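Local coordinates for protein GDP-mannose-dependent alpha-(1-6)-phosphatidylinositol monomannoside mannosyltransferase (Corynebacterium glutamicum, PDB 3OKP) that is a glycosyltransferase of the GT-B class, built from two domains with parallel sheets and modelled here with guanosine-5'-diphosphate-alpha-D-mannose bound, at residues E80-R85 against A108-V113; V295-Q300 against P315-P320. All blocks are in the same frame, centred on the assembly; numbering follows the deposited sequence.

Interaction 1. Residues E80-R85 against A108-V113; sequences EIIRER and AGASKV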
# COMPACT_ATOMS: atom_id res chain seq x y z
N GLU A 80 26.07 17.54 6.84
CA GLU A 80 26.17 18.42 8.00
C GLU A 80 25.10 18.14 9.06
O GLU A 80 25.34 18.32 10.25
CB GLU A 80 26.17 19.89 7.58
CG GLU A 80 27.54 20.39 7.10
CD GLU A 80 28.64 20.22 8.13
OE1 GLU A 80 28.50 20.74 9.26
OE2 GLU A 80 29.65 19.54 7.82
N ILE A 81 23.92 17.70 8.61
CA ILE A 81 22.85 17.28 9.52
C ILE A 81 23.26 16.00 10.27
O ILE A 81 23.08 15.90 11.48
CB ILE A 81 21.50 17.08 8.79
CG1 ILE A 81 21.00 18.42 8.21
CG2 ILE A 81 20.45 16.49 9.73
CD1 ILE A 81 19.92 18.27 7.13
N ILE A 82 23.82 15.05 9.52
CA ILE A 82 24.32 13.79 10.10
C ILE A 82 25.26 14.06 11.28
O ILE A 82 25.12 13.45 12.34
CB ILE A 82 25.01 12.90 9.02
CG1 ILE A 82 23.96 12.30 8.08
CG2 ILE A 82 25.86 11.79 9.67
CD1 ILE A 82 24.51 11.80 6.75
N ARG A 83 26.20 14.99 11.09
CA ARG A 83 27.17 15.32 12.13
C ARG A 83 26.59 16.18 13.26
O ARG A 83 26.89 15.95 14.43
CB ARG A 83 28.42 15.96 11.52
CG ARG A 83 29.20 15.01 10.61
CD ARG A 83 30.41 15.67 9.99
NE ARG A 83 30.06 16.59 8.91
CZ ARG A 83 30.29 16.37 7.62
NH1 ARG A 83 30.90 15.26 7.22
NH2 ARG A 83 29.92 17.28 6.72
N GLU A 84 25.74 17.15 12.91
CA GLU A 84 25.15 18.06 13.90
C GLU A 84 24.14 17.37 14.82
O GLU A 84 24.11 17.63 16.02
CB GLU A 84 24.50 19.27 13.22
N ARG A 85 23.31 16.50 14.24
CA ARG A 85 22.30 15.78 15.02
C ARG A 85 22.80 14.42 15.52
O ARG A 85 22.03 13.65 16.09
CB ARG A 85 21.01 15.61 14.21
CG ARG A 85 20.20 16.89 14.03
CD ARG A 85 19.47 17.30 15.32
NE ARG A 85 18.68 18.51 15.14
CZ ARG A 85 19.07 19.73 15.52
NH1 ARG A 85 20.24 19.92 16.11
NH2 ARG A 85 18.27 20.77 15.30
N ALA A 108 30.11 10.90 6.05
CA ALA A 108 29.71 11.85 7.09
C ALA A 108 29.68 11.23 8.49
O ALA A 108 29.57 11.94 9.49
CB ALA A 108 28.37 12.48 6.75
N GLY A 109 29.76 9.91 8.56
CA GLY A 109 29.89 9.21 9.83
C GLY A 109 28.73 8.32 10.24
O GLY A 109 28.75 7.76 11.33
N ALA A 110 27.73 8.19 9.37
CA ALA A 110 26.61 7.28 9.63
C ALA A 110 27.08 5.82 9.61
O ALA A 110 27.87 5.42 8.76
CB ALA A 110 25.49 7.49 8.61
N SER A 111 26.59 5.04 10.57
CA SER A 111 27.02 3.65 10.75
C SER A 111 26.10 2.64 10.06
O SER A 111 26.43 1.46 9.95
CB SER A 111 27.16 3.32 12.24
OG SER A 111 25.97 3.62 12.94
N LYS A 112 24.94 3.12 9.60
CA LYS A 112 23.99 2.29 8.87
C LYS A 112 23.22 3.11 7.84
O LYS A 112 22.69 4.18 8.16
CB LYS A 112 23.01 1.60 9.82
CG LYS A 112 22.15 0.53 9.16
CD LYS A 112 21.09 -0.03 10.10
CE LYS A 112 21.73 -0.78 11.27
NZ LYS A 112 20.71 -1.51 12.06
N VAL A 113 23.16 2.61 6.61
CA VAL A 113 22.36 3.22 5.56
C VAL A 113 21.23 2.27 5.15
O VAL A 113 21.47 1.11 4.82
CB VAL A 113 23.20 3.61 4.32
CG1 VAL A 113 22.31 4.16 3.21
CG2 VAL A 113 24.27 4.64 4.70

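Interaction 2. Residues V295-Q300 against P315-P320; sequences VYLEAQ and PETVTP. With GDD (guanosine-5'-diphosphate-alpha-D-mannose), chain B.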
# COMPACT_ATOMS: atom_id res chain seq x y z
N VAL A 295 -5.56 -2.49 -0.19
CA VAL A 295 -7.01 -2.67 -0.13
C VAL A 295 -7.44 -4.03 0.43
O VAL A 295 -8.47 -4.13 1.10
CB VAL A 295 -7.72 -2.39 -1.49
CG1 VAL A 295 -7.60 -0.92 -1.89
CG2 VAL A 295 -7.18 -3.30 -2.60
N TYR A 296 -6.64 -5.07 0.15
CA TYR A 296 -6.91 -6.42 0.66
C TYR A 296 -6.72 -6.50 2.17
O TYR A 296 -7.44 -7.23 2.86
CB TYR A 296 -5.98 -7.44 -0.00
CG TYR A 296 -6.04 -7.51 -1.52
CD1 TYR A 296 -7.23 -7.79 -2.18
CD2 TYR A 296 -4.88 -7.33 -2.28
CE1 TYR A 296 -7.28 -7.87 -3.58
CE2 TYR A 296 -4.92 -7.41 -3.67
CZ TYR A 296 -6.12 -7.68 -4.31
OH TYR A 296 -6.14 -7.75 -5.68
N LEU A 297 -5.75 -5.75 2.68
CA LEU A 297 -5.45 -5.69 4.11
C LEU A 297 -6.51 -4.89 4.84
O LEU A 297 -6.90 -5.23 5.96
CB LEU A 297 -4.06 -5.09 4.34
CG LEU A 297 -2.91 -5.76 3.59
CD1 LEU A 297 -1.64 -4.95 3.73
CD2 LEU A 297 -2.70 -7.19 4.07
N GLU A 298 -6.98 -3.82 4.20
CA GLU A 298 -8.06 -2.98 4.71
C GLU A 298 -9.36 -3.77 4.87
O GLU A 298 -10.07 -3.63 5.86
CB GLU A 298 -8.27 -1.77 3.79
CG GLU A 298 -7.15 -0.74 3.86
CD GLU A 298 -7.23 0.33 2.78
OE1 GLU A 298 -8.09 0.22 1.86
OE2 GLU A 298 -6.44 1.28 2.84
N ALA A 299 -9.66 -4.61 3.87
CA ALA A 299 -10.85 -5.46 3.89
C ALA A 299 -10.77 -6.49 5.01
O ALA A 299 -11.73 -6.65 5.78
CB ALA A 299 -11.01 -6.16 2.55
N GLN A 300 -9.64 -7.17 5.11
CA GLN A 300 -9.40 -8.14 6.18
C GLN A 300 -9.48 -7.49 7.56
O GLN A 300 -10.03 -8.07 8.49
CB GLN A 300 -8.06 -8.84 5.98
CG GLN A 300 -8.05 -9.84 4.84
CD GLN A 300 -6.68 -10.40 4.56
OE1 GLN A 300 -6.34 -11.48 5.03
NE2 GLN A 300 -5.87 -9.66 3.81
N PRO A 315 -1.43 -12.02 -4.05
CA PRO A 315 -1.68 -13.26 -3.30
C PRO A 315 -1.00 -13.31 -1.92
O PRO A 315 -1.45 -14.05 -1.04
CB PRO A 315 -1.11 -14.35 -4.21
CG PRO A 315 -1.09 -13.75 -5.57
CD PRO A 315 -0.75 -12.31 -5.33
N GLU A 316 0.06 -12.51 -1.73
CA GLU A 316 0.81 -12.47 -0.47
C GLU A 316 0.03 -11.83 0.68
O GLU A 316 0.42 -11.96 1.85
CB GLU A 316 2.15 -11.75 -0.65
CG GLU A 316 3.12 -12.41 -1.62
CD GLU A 316 4.38 -11.58 -1.86
OE1 GLU A 316 4.98 -11.10 -0.88
OE2 GLU A 316 4.76 -11.41 -3.04
N THR A 317 -1.05 -11.13 0.36
CA THR A 317 -1.85 -10.42 1.37
C THR A 317 -2.83 -11.32 2.12
O THR A 317 -3.27 -10.99 3.22
CB THR A 317 -2.64 -9.23 0.77
OG1 THR A 317 -3.57 -9.72 -0.20
CG2 THR A 317 -1.70 -8.22 0.12
N VAL A 318 -3.18 -12.45 1.51
CA VAL A 318 -4.20 -13.36 2.05
C VAL A 318 -3.65 -14.75 2.37
O VAL A 318 -2.61 -15.16 1.85
CB VAL A 318 -5.42 -13.50 1.10
CG1 VAL A 318 -6.14 -12.16 0.93
CG2 VAL A 318 -5.01 -14.09 -0.26
N THR A 319 -4.36 -15.47 3.24
CA THR A 319 -4.09 -16.87 3.53
C THR A 319 -5.32 -17.68 3.09
O THR A 319 -6.38 -17.10 2.86
CB THR A 319 -3.81 -17.12 5.04
OG1 THR A 319 -5.04 -17.10 5.76
CG2 THR A 319 -2.86 -16.07 5.61
N PRO A 320 -5.18 -19.02 2.96
CA PRO A 320 -6.35 -19.86 2.65
C PRO A 320 -7.52 -19.69 3.63
O PRO A 320 -8.66 -19.98 3.27
CB PRO A 320 -5.78 -21.28 2.74
CG PRO A 320 -4.34 -21.12 2.41
CD PRO A 320 -3.95 -19.83 3.05
N2 GDD B . -10.83 7.79 0.49
C2 GDD B . -10.83 6.89 -0.52
N1 GDD B . -11.87 6.85 -1.39
N3 GDD B . -9.78 6.05 -0.66
C4 GDD B . -9.76 5.14 -1.67
C5 GDD B . -10.82 5.08 -2.57
C6 GDD B . -11.88 5.96 -2.41
O6 GDD B . -12.85 5.93 -3.20
N7 GDD B . -10.54 4.11 -3.45
C8 GDD B . -9.34 3.57 -3.12
N9 GDD B . -8.87 4.21 -2.03
C1' GDD B . -7.60 3.94 -1.32
C2' GDD B . -7.66 2.61 -0.58
O2' GDD B . -8.27 2.74 0.70
C3' GDD B . -6.20 2.21 -0.49
O3' GDD B . -5.62 2.70 0.72
C4' GDD B . -5.53 2.89 -1.69
O4' GDD B . -6.47 3.84 -2.20
C5' GDD B . -5.17 1.88 -2.78
O5' GDD B . -3.82 1.43 -2.64
PA GDD B . -3.37 0.16 -3.18
O1A GDD B . -2.23 -0.09 -2.73
O2A GDD B . -4.15 -0.76 -2.82
O3A GDD B . -3.32 0.19 -4.63
PB GDD B . -2.63 1.20 -5.41
O2B GDD B . -1.57 1.55 -4.86
O3B GDD B . -2.37 0.72 -6.54
O1B GDD B . -3.49 2.34 -5.61

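Interaction 1. Residues E80-R85 against A108-V113
Ile-82 presses the branched part of its side chain onto the methyl group of Ala-108. Its CG2 lies 3.9 Å from Ala-108 CB, and CD1 reaches the same methyl from the same side, at an equal distance. CG2, anti to the isoleucine's own N (chi1 -72° for CG1), faces the 108-110 turn and also lies 4.4 Å from Ala-110 CB. Next along the helix, Arg-83 runs its aliphatic part past the end of the neighbouring segment: its CG sits 3.3 Å from Ala-108 O, and a bend at chi3 (-75°) brings NH1 to 3.6 Å from Ala-108 CA, over the residue obliquely. The guanidinium is tethered one turn earlier by Glu-80, where NH2 of Arg-83 meets OE2 in a salt bridge (2.5 Å), tilted out of both flat groups; a weak bond from NE joins it. Behind Ala-108, Gly-109 closes helix 102-107 in a Schellman motif with positive phi, turning the chain toward strand 112-116. Val-90, Leu-8 and Ala-105 wall in Ile-82 from the sheet and the adjacent helix. Between the two segments the contact is van der Waals, joining the last turn of helix 72-84 to the turn that follows helix 102-107, within the Rossmann-like N-terminal domain: a mainly apolar contact, with the Glu-80/Arg-83 pair at its exposed margin.

Interaction 2. Residues V295-Q300 against P315-P320
Gln-300 reaches across to the backbone of Thr-317, its NE2 giving a nearly straight bond to Thr-317 O (3.0 Å, 168°). The chain is extended beyond CG (chi2 174°), and the same NE2 sends its other hydrogen to Tyr-296 O, at 3.0 Å. Both acceptors lie in the plane of the amide, yet the nitrogen stands above each carbonyl plane; at Tyr-296 O the main-chain N of Gln-300 comes from the opposite face. OE1 is taken by Thr-322 and His-358, which fixes the amide's rotation. Thr-317 tucks its OG1 between its own N and carbonyl carbon (chi1 62°), 3.3 Å from Tyr-296 CB; the hydroxyl is bonded to Ala-314 O. Leu-297 adds CD2, 3.9 Å from Thr-317 CB, while the hydroxyl of Tyr-296 is hydrogen-bonded to Met-278 O. On another side of the helix, Glu-298 holds the ribose of the ligand in a two-pronged grip, OE1 to O2' (2.8 Å) and OE2 to O3' (2.7 Å). Such a glutamate on this helix, clasping a nucleotide ribose, is consistent with the second glutamate of the E-x7-E motif in the C-terminal Rossmann-like domain of many retaining GT-B enzymes.

How the interactions relate
Interactions 1 and 2 belong to different domains of the GT-B fold and lie on opposite sides of the chain's centre, about 38 Å apart between centres and about 21 Å at their nearest atoms. The centre of interaction 2 lies about 11 Å from the chain's centre, and its helix contributes to the pocket of guanosine-5'-diphosphate-alpha-D-mannose, which Arg-206, Lys-211 and Leu-261 also bind. The centre of interaction 1 lies about 30 Å from the chain's centre, and it has no share in that pocket. Each segment pair nevertheless has a tie across the domain boundary or to the chain's end: Glu-316 accepts bonds from the backbone of Gln-149 and Tyr-150, and Lys-112 binds the carbonyls of Ile-375 and Ser-378.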